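Local coordinates for sensor protein, Kinase (PDB 3GRC) that probably acts as a phosphorylatable CheY-like receiver domain of a bacterial sensor kinase, taking part in phosphoryl transfer within a two-component signalling pathway, at residues A[5-10]-A[29-34]; A[36-41]-A[60-65]; A[83-88]-A[102-107]. All coordinates share one frame; numbering follows the deposited sequence.

Contact 1. Residues A[5-10]-A[29-34]; sequences PRPRIL and GGFDSD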
# COMPACT_ATOMS: atom_id res chain seq x y z
N PRO A 5 -0.60 -2.97 16.81
CA PRO A 5 -1.51 -2.48 17.87
C PRO A 5 -2.97 -2.24 17.44
O PRO A 5 -3.84 -3.06 17.79
CB PRO A 5 -0.87 -1.22 18.43
CG PRO A 5 0.62 -1.59 18.30
CD PRO A 5 0.71 -2.30 16.92
N ARG A 6 -3.26 -1.16 16.71
CA ARG A 6 -4.65 -0.91 16.31
C ARG A 6 -4.99 -0.67 14.82
O ARG A 6 -5.61 -1.53 14.19
CB ARG A 6 -5.27 0.20 17.16
CG ARG A 6 -6.77 0.02 17.29
CD ARG A 6 -7.05 -1.35 17.90
NE ARG A 6 -8.37 -1.87 17.57
CZ ARG A 6 -9.51 -1.29 17.91
NH1 ARG A 6 -9.51 -0.16 18.60
NH2 ARG A 6 -10.67 -1.85 17.56
N PRO A 7 -4.64 0.50 14.25
CA PRO A 7 -4.99 0.66 12.83
C PRO A 7 -4.35 -0.49 12.02
O PRO A 7 -3.18 -0.77 12.19
CB PRO A 7 -4.38 2.01 12.46
CG PRO A 7 -4.24 2.72 13.77
CD PRO A 7 -3.83 1.63 14.72
N ARG A 8 -5.11 -1.14 11.15
CA ARG A 8 -4.54 -2.25 10.40
C ARG A 8 -4.18 -1.93 8.95
O ARG A 8 -4.97 -1.33 8.21
CB ARG A 8 -5.48 -3.46 10.46
CG ARG A 8 -4.91 -4.74 9.83
CD ARG A 8 -5.83 -5.97 10.03
NE ARG A 8 -5.70 -6.47 11.38
CZ ARG A 8 -5.19 -7.65 11.72
NH1 ARG A 8 -4.74 -8.48 10.80
NH2 ARG A 8 -5.11 -7.98 12.99
N ILE A 9 -2.99 -2.34 8.53
CA ILE A 9 -2.50 -2.08 7.18
C ILE A 9 -2.47 -3.35 6.33
O ILE A 9 -2.08 -4.41 6.81
CB ILE A 9 -1.06 -1.53 7.20
CG1 ILE A 9 -0.98 -0.30 8.11
CG2 ILE A 9 -0.59 -1.21 5.79
CD1 ILE A 9 -1.88 0.82 7.71
N LEU A 10 -2.89 -3.26 5.07
CA LEU A 10 -2.83 -4.42 4.20
C LEU A 10 -1.59 -4.29 3.32
O LEU A 10 -1.48 -3.39 2.50
CB LEU A 10 -4.08 -4.52 3.32
CG LEU A 10 -4.05 -5.63 2.25
CD1 LEU A 10 -4.04 -7.01 2.90
CD2 LEU A 10 -5.27 -5.49 1.36
N GLY A 29 5.89 0.66 14.43
CA GLY A 29 5.22 1.94 14.31
C GLY A 29 3.79 2.01 14.83
O GLY A 29 3.10 3.00 14.61
N GLY A 30 3.34 0.95 15.49
CA GLY A 30 2.00 0.93 16.05
C GLY A 30 0.90 0.39 15.17
O GLY A 30 -0.28 0.52 15.49
N PHE A 31 1.27 -0.25 14.07
CA PHE A 31 0.28 -0.80 13.15
C PHE A 31 0.19 -2.32 13.10
O PHE A 31 1.21 -3.00 13.13
CB PHE A 31 0.60 -0.33 11.72
CG PHE A 31 0.45 1.14 11.49
CD1 PHE A 31 -0.81 1.71 11.33
CD2 PHE A 31 1.57 1.95 11.34
CE1 PHE A 31 -0.95 3.06 11.02
CE2 PHE A 31 1.43 3.30 11.02
CZ PHE A 31 0.17 3.85 10.86
N ASP A 32 -1.04 -2.84 13.02
CA ASP A 32 -1.25 -4.28 12.86
C ASP A 32 -1.25 -4.37 11.34
O ASP A 32 -1.50 -3.37 10.65
CB ASP A 32 -2.63 -4.75 13.35
CG ASP A 32 -2.72 -4.91 14.86
OD1 ASP A 32 -1.73 -5.29 15.50
OD2 ASP A 32 -3.81 -4.67 15.42
N SER A 33 -0.98 -5.55 10.80
CA SER A 33 -0.99 -5.70 9.34
C SER A 33 -1.10 -7.13 8.85
O SER A 33 -0.76 -8.09 9.55
CB SER A 33 0.26 -5.06 8.73
OG SER A 33 1.44 -5.69 9.15
N ASP A 34 -1.57 -7.26 7.62
CA ASP A 34 -1.74 -8.55 6.99
C ASP A 34 -0.88 -8.55 5.74
O ASP A 34 -0.82 -7.57 5.01
CB ASP A 34 -3.20 -8.77 6.60
CG ASP A 34 -4.10 -9.05 7.80
OD1 ASP A 34 -3.62 -9.69 8.76
OD2 ASP A 34 -5.28 -8.65 7.78

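Contact 2. Residues A[36-41]-A[60-65]; sequences VHSAAQ and LPDQDG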
# COMPACT_ATOMS: atom_id res chain seq x y z
N VAL A 36 -0.10 -10.12 1.98
CA VAL A 36 -0.63 -10.83 0.82
C VAL A 36 0.40 -10.62 -0.28
O VAL A 36 1.15 -9.65 -0.26
CB VAL A 36 -2.04 -10.35 0.36
CG1 VAL A 36 -3.05 -10.69 1.46
CG2 VAL A 36 -2.06 -8.84 0.06
N HIS A 37 0.45 -11.52 -1.26
CA HIS A 37 1.46 -11.43 -2.30
C HIS A 37 1.03 -11.15 -3.74
O HIS A 37 1.86 -11.24 -4.65
CB HIS A 37 2.32 -12.69 -2.26
CG HIS A 37 1.56 -13.95 -2.48
ND1 HIS A 37 1.15 -14.38 -3.73
CD2 HIS A 37 1.11 -14.89 -1.61
CE1 HIS A 37 0.49 -15.51 -3.61
NE2 HIS A 37 0.45 -15.85 -2.33
N SER A 38 -0.24 -10.80 -3.94
CA SER A 38 -0.71 -10.52 -5.30
C SER A 38 -1.91 -9.59 -5.30
O SER A 38 -2.59 -9.41 -4.28
CB SER A 38 -1.08 -11.81 -6.03
OG SER A 38 -2.35 -12.28 -5.61
N ALA A 39 -2.17 -9.00 -6.47
CA ALA A 39 -3.29 -8.09 -6.65
C ALA A 39 -4.62 -8.78 -6.36
O ALA A 39 -5.50 -8.20 -5.73
CB ALA A 39 -3.29 -7.53 -8.07
N ALA A 40 -4.74 -10.03 -6.81
CA ALA A 40 -5.95 -10.80 -6.62
C ALA A 40 -6.21 -10.97 -5.12
O ALA A 40 -7.31 -10.70 -4.63
CB ALA A 40 -5.82 -12.17 -7.29
N GLN A 41 -5.18 -11.42 -4.39
CA GLN A 41 -5.29 -11.60 -2.96
C GLN A 41 -5.63 -10.29 -2.27
O GLN A 41 -6.41 -10.27 -1.32
CB GLN A 41 -3.99 -12.13 -2.37
CG GLN A 41 -3.70 -13.57 -2.67
CD GLN A 41 -2.67 -14.12 -1.71
OE1 GLN A 41 -1.72 -13.42 -1.35
NE2 GLN A 41 -2.86 -15.37 -1.28
N LEU A 60 4.15 -6.54 -9.26
CA LEU A 60 3.45 -7.76 -8.85
C LEU A 60 3.36 -8.75 -10.01
O LEU A 60 3.38 -8.36 -11.18
CB LEU A 60 2.04 -7.41 -8.38
CG LEU A 60 1.97 -6.37 -7.27
CD1 LEU A 60 0.53 -5.96 -7.06
CD2 LEU A 60 2.59 -6.93 -5.99
N PRO A 61 3.24 -10.05 -9.70
CA PRO A 61 3.15 -11.11 -10.72
C PRO A 61 1.95 -10.97 -11.66
O PRO A 61 2.12 -10.61 -12.82
CB PRO A 61 3.10 -12.39 -9.88
CG PRO A 61 2.41 -11.94 -8.61
CD PRO A 61 3.08 -10.61 -8.34
N ASP A 62 0.75 -11.24 -11.15
CA ASP A 62 -0.48 -11.14 -11.95
C ASP A 62 -0.72 -9.76 -12.56
O ASP A 62 -0.33 -9.50 -13.70
CB ASP A 62 -1.72 -11.58 -11.12
CG ASP A 62 -1.82 -10.89 -9.74
OD1 ASP A 62 -1.07 -9.93 -9.45
OD2 ASP A 62 -2.67 -11.33 -8.93
N GLN A 63 -1.37 -8.87 -11.81
CA GLN A 63 -1.63 -7.51 -12.27
C GLN A 63 -0.59 -6.63 -11.62
O GLN A 63 -0.23 -6.84 -10.46
CB GLN A 63 -3.00 -7.02 -11.81
CG GLN A 63 -4.16 -7.96 -12.04
CD GLN A 63 -5.39 -7.51 -11.28
OE1 GLN A 63 -5.82 -6.36 -11.39
NE2 GLN A 63 -5.96 -8.41 -10.49
N ASP A 64 -0.10 -5.62 -12.35
CA ASP A 64 0.87 -4.73 -11.74
C ASP A 64 0.19 -3.81 -10.74
O ASP A 64 -1.03 -3.68 -10.71
CB ASP A 64 1.60 -3.91 -12.81
CG ASP A 64 0.66 -3.26 -13.78
OD1 ASP A 64 -0.20 -2.46 -13.34
OD2 ASP A 64 0.80 -3.54 -14.99
N GLY A 65 1.00 -3.17 -9.90
CA GLY A 65 0.48 -2.29 -8.88
C GLY A 65 -0.46 -1.19 -9.31
O GLY A 65 -1.45 -0.95 -8.63

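Contact 3. Residues A[83-88]-A[102-107]; sequences IVVVSA and LAVSTW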
# COMPACT_ATOMS: atom_id res chain seq x y z
N ILE A 83 -3.47 4.83 0.38
CA ILE A 83 -2.53 3.94 -0.28
C ILE A 83 -1.14 4.56 -0.40
O ILE A 83 -0.99 5.71 -0.79
CB ILE A 83 -3.01 3.58 -1.69
CG1 ILE A 83 -4.34 2.85 -1.64
CG2 ILE A 83 -1.94 2.74 -2.40
CD1 ILE A 83 -4.79 2.29 -2.97
N VAL A 84 -0.12 3.77 -0.05
CA VAL A 84 1.28 4.18 -0.14
C VAL A 84 1.99 3.14 -1.02
O VAL A 84 1.95 1.95 -0.72
CB VAL A 84 1.98 4.21 1.27
CG1 VAL A 84 3.47 4.41 1.11
CG2 VAL A 84 1.39 5.31 2.13
N VAL A 85 2.63 3.59 -2.09
CA VAL A 85 3.36 2.68 -2.96
C VAL A 85 4.76 2.52 -2.38
O VAL A 85 5.40 3.50 -2.00
CB VAL A 85 3.49 3.25 -4.41
CG1 VAL A 85 4.52 2.45 -5.19
CG2 VAL A 85 2.16 3.19 -5.12
N VAL A 86 5.22 1.27 -2.28
CA VAL A 86 6.55 0.96 -1.76
C VAL A 86 7.06 -0.01 -2.81
O VAL A 86 6.65 -1.17 -2.84
CB VAL A 86 6.50 0.25 -0.39
CG1 VAL A 86 7.93 -0.00 0.11
CG2 VAL A 86 5.71 1.08 0.62
N SER A 87 7.93 0.49 -3.67
CA SER A 87 8.42 -0.33 -4.75
C SER A 87 9.77 0.16 -5.25
O SER A 87 10.13 1.32 -5.07
CB SER A 87 7.38 -0.30 -5.89
OG SER A 87 7.71 -1.19 -6.92
N ALA A 88 10.49 -0.75 -5.90
CA ALA A 88 11.81 -0.48 -6.44
C ALA A 88 11.81 0.60 -7.53
O ALA A 88 12.71 1.45 -7.59
CB ALA A 88 12.40 -1.77 -6.99
N LEU A 102 -5.98 8.57 -9.09
CA LEU A 102 -5.24 7.43 -8.55
C LEU A 102 -5.14 7.57 -7.02
O LEU A 102 -5.16 6.59 -6.28
CB LEU A 102 -3.85 7.36 -9.19
CG LEU A 102 -3.20 5.99 -9.34
CD1 LEU A 102 -4.07 5.11 -10.23
CD2 LEU A 102 -1.81 6.15 -9.95
N ALA A 103 -5.04 8.81 -6.55
CA ALA A 103 -4.99 9.10 -5.12
C ALA A 103 -3.97 8.32 -4.29
O ALA A 103 -4.27 7.86 -3.18
CB ALA A 103 -6.40 8.91 -4.52
N VAL A 104 -2.77 8.17 -4.81
CA VAL A 104 -1.73 7.49 -4.06
C VAL A 104 -1.03 8.60 -3.27
O VAL A 104 -0.48 9.55 -3.84
CB VAL A 104 -0.77 6.72 -5.00
CG1 VAL A 104 -0.63 7.47 -6.29
CG2 VAL A 104 0.59 6.50 -4.32
N SER A 105 -1.09 8.48 -1.95
CA SER A 105 -0.53 9.47 -1.05
C SER A 105 0.96 9.71 -1.21
O SER A 105 1.41 10.86 -1.28
CB SER A 105 -0.85 9.09 0.39
OG SER A 105 -2.25 9.01 0.59
N THR A 106 1.74 8.64 -1.25
CA THR A 106 3.18 8.76 -1.38
C THR A 106 3.76 7.57 -2.12
O THR A 106 3.29 6.45 -1.97
CB THR A 106 3.88 8.79 0.00
OG1 THR A 106 3.07 9.50 0.95
CG2 THR A 106 5.23 9.49 -0.12
N TRP A 107 4.81 7.84 -2.90
CA TRP A 107 5.51 6.82 -3.66
C TRP A 107 6.88 6.66 -3.01
O TRP A 107 7.73 7.55 -3.12
CB TRP A 107 5.66 7.26 -5.12
CG TRP A 107 4.35 7.51 -5.80
CD1 TRP A 107 3.46 8.51 -5.54
CD2 TRP A 107 3.76 6.72 -6.83
NE1 TRP A 107 2.36 8.41 -6.36
CE2 TRP A 107 2.53 7.31 -7.20
CE3 TRP A 107 4.17 5.57 -7.55
CZ2 TRP A 107 1.68 6.80 -8.17
CZ3 TRP A 107 3.32 5.05 -8.53
CH2 TRP A 107 2.10 5.68 -8.84
O HOH W 1 -3.95 7.44 -0.57

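Contact 1. Residues A[5-10]-A[29-34]
Arg-8 runs out extended through chi1 (-174°) and bends at chi3 (-77°), which lays its guanidinium across the neighbouring strand at Asp-34, whose own CG stands beside its backbone N. The two flat ends meet with their planes about 50° apart. Arg-8 NH1 does the gripping: it lies 2.6 Å from Asp-34 OD1 in a salt bridge and donates a hydrogen bond to Asp-34 OD2 at 3.1 Å, the carboxylate sitting at the guanidinium edge. Asp-32, next on the same side of the sheet, passes its CB beneath one guanidinium face, 4.0 Å from Arg-8 NE. Its carboxylate adds opposite charge without an N-H aimed at it, and may still stabilise the cation. Asp-34 OD2 has a second partner, the hydroxyl of Tyr-51.

On the other side of the sheet Ile-9 turns CG1 to Phe-31, 3.8 Å from its CD1, while Pro-7 CB packs against the same ring atom and Pro-7 O lies at the ring edge. The backbones pair in parallel, Arg-8 opposite Asp-32, Ile-9 opposite Ser-33 and Leu-10 opposite Asp-34: Asp-32 N donates to Pro-7 O, Ile-9 N to Asp-32 O at 2.8 Å, and Asp-34 N to Ile-9 O at 3.0 Å. Ahead of the strand, the Pro-5 ring lies alongside the Gly-30 peptide, Pro-5 CG 3.6 Å from Gly-30 CA; Gly-30, at positive phi, is the C-prime residue of the Schellman motif ending helix 16-28.

The pairing closes a beta-alpha-beta unit. Strand 8-12 lies between the outermost strand 32-36 and strand 53-56, helix 16-28 covers the Ile-9 and Ser-33 side through Leu-26, and Phe-31 reaches on to Leu-121 and Ile-125 of helix 114-128.

Contact 2. Residues A[36-41]-A[60-65]
Asp-62 points its carboxylate at the backbone N-H groups of Ala-39 and Ala-40 in the first turn of helix 39-48; Ser-38 is the N-cap, and Asp-62, from a loop of this CheY-like fold, supplements it from outside the helix. Asp-62 CG sits between the backbone N and the carbonyl carbon (chi1 50°), which aims both oxygens at the helix start. OD2 takes the firmer bond, from Ala-40 N at 3.2 Å on its syn side, 27° out of the carboxylate plane; OD1 accepts a weak one from Ala-39 N at 3.3 Å and another weak one from Gln-63 N within its own loop. A negative group here should suit the helix dipole. Ser-38 OG accepts from Gln-41 N, and Ser-38 CB lies 3.3 Å from Asp-62 OD2.

Beside the carboxylate, the Gln-63 chain, extended beyond CG, runs along the methyl group of Ala-39, with CB, CD and NE2 all near it. Leu-60 meets that methyl with CD1, at 4.3 Å from Ala-39 CB, and both residues also touch Leu-68 of helix 65-73. Asp-64 caps helix 65-73 through Ser-67 N. Beyond the carboxylate, Pro-61 CD rests 3.9 Å from His-37 O.

Contact 3. Residues A[83-88]-A[102-107]
One face of the Trp-107 indole is covered by two valine methyls: Val-85 CG2 and, nearer the plane, Val-104 CG2. The first makes a CH-pi contact, 4.1 Å from the centroid of the six-membered ring and 18° off its normal. Val-85 CG1 also touches the indole, 3.9 Å from Trp-107 CE3. Both methyls press on each other as well, Val-85 CG2 to Val-104 CG2 at 3.7 Å, so the two valines form one apolar patch against that ring face. At the indole nitrogen, NE1 makes a weak hydrogen bond to Asn-98. With chi1 at -60°, Trp-107 CG lies beside its backbone N, and the ring stretches over the valines.

Val-85 lies opposite Trp-107 in a parallel bridge, where Val-85 N donates to Thr-106 O at 2.9 Å; from the segment leading into the strand, Ser-105 N donates to Ile-83 O at 3.0 Å. A water bridges the same end, accepting from Ile-83 N (2.8 Å), donating to Ala-103 O (2.7 Å) and bonded to Ser-105 OG.

Strand 106-108 is an outermost strand of the sheet, next to strand 82-86, which in turn pairs with strand 53-56; helix 90-97 links the two strands of this beta-alpha-beta unit. Ile-69 of helix 65-73 packs on Val-85, whereas helix 114-128 lies against Val-84, Ser-105 and Thr-106.

How the contacts relate
Contacts 1 and 3 pair strands at the two ends of one five-stranded parallel sheet, on opposite sides of the chain's centre, with their centres about 17 Å apart. Contact 2 sits about 20 Å from contact 1 and about 15 Å from contact 3, between centres. Contacts 1 and 2 touch, Leu-10 CD1 lying 3.9 Å from Val-36 CG2, and strand 32-36 leads directly into helix 39-48. Contact 3 stays about 7 Å from each of the others at nearest atoms. Its segment 83-88 carries Ser-87, hydrogen-bonded to Asp-57, just after strand 53-56, where receiver domains usually carry the phosphoacceptor aspartate; contact 2 ties loop residues shortly after Asp-57 to the start of helix 39-48.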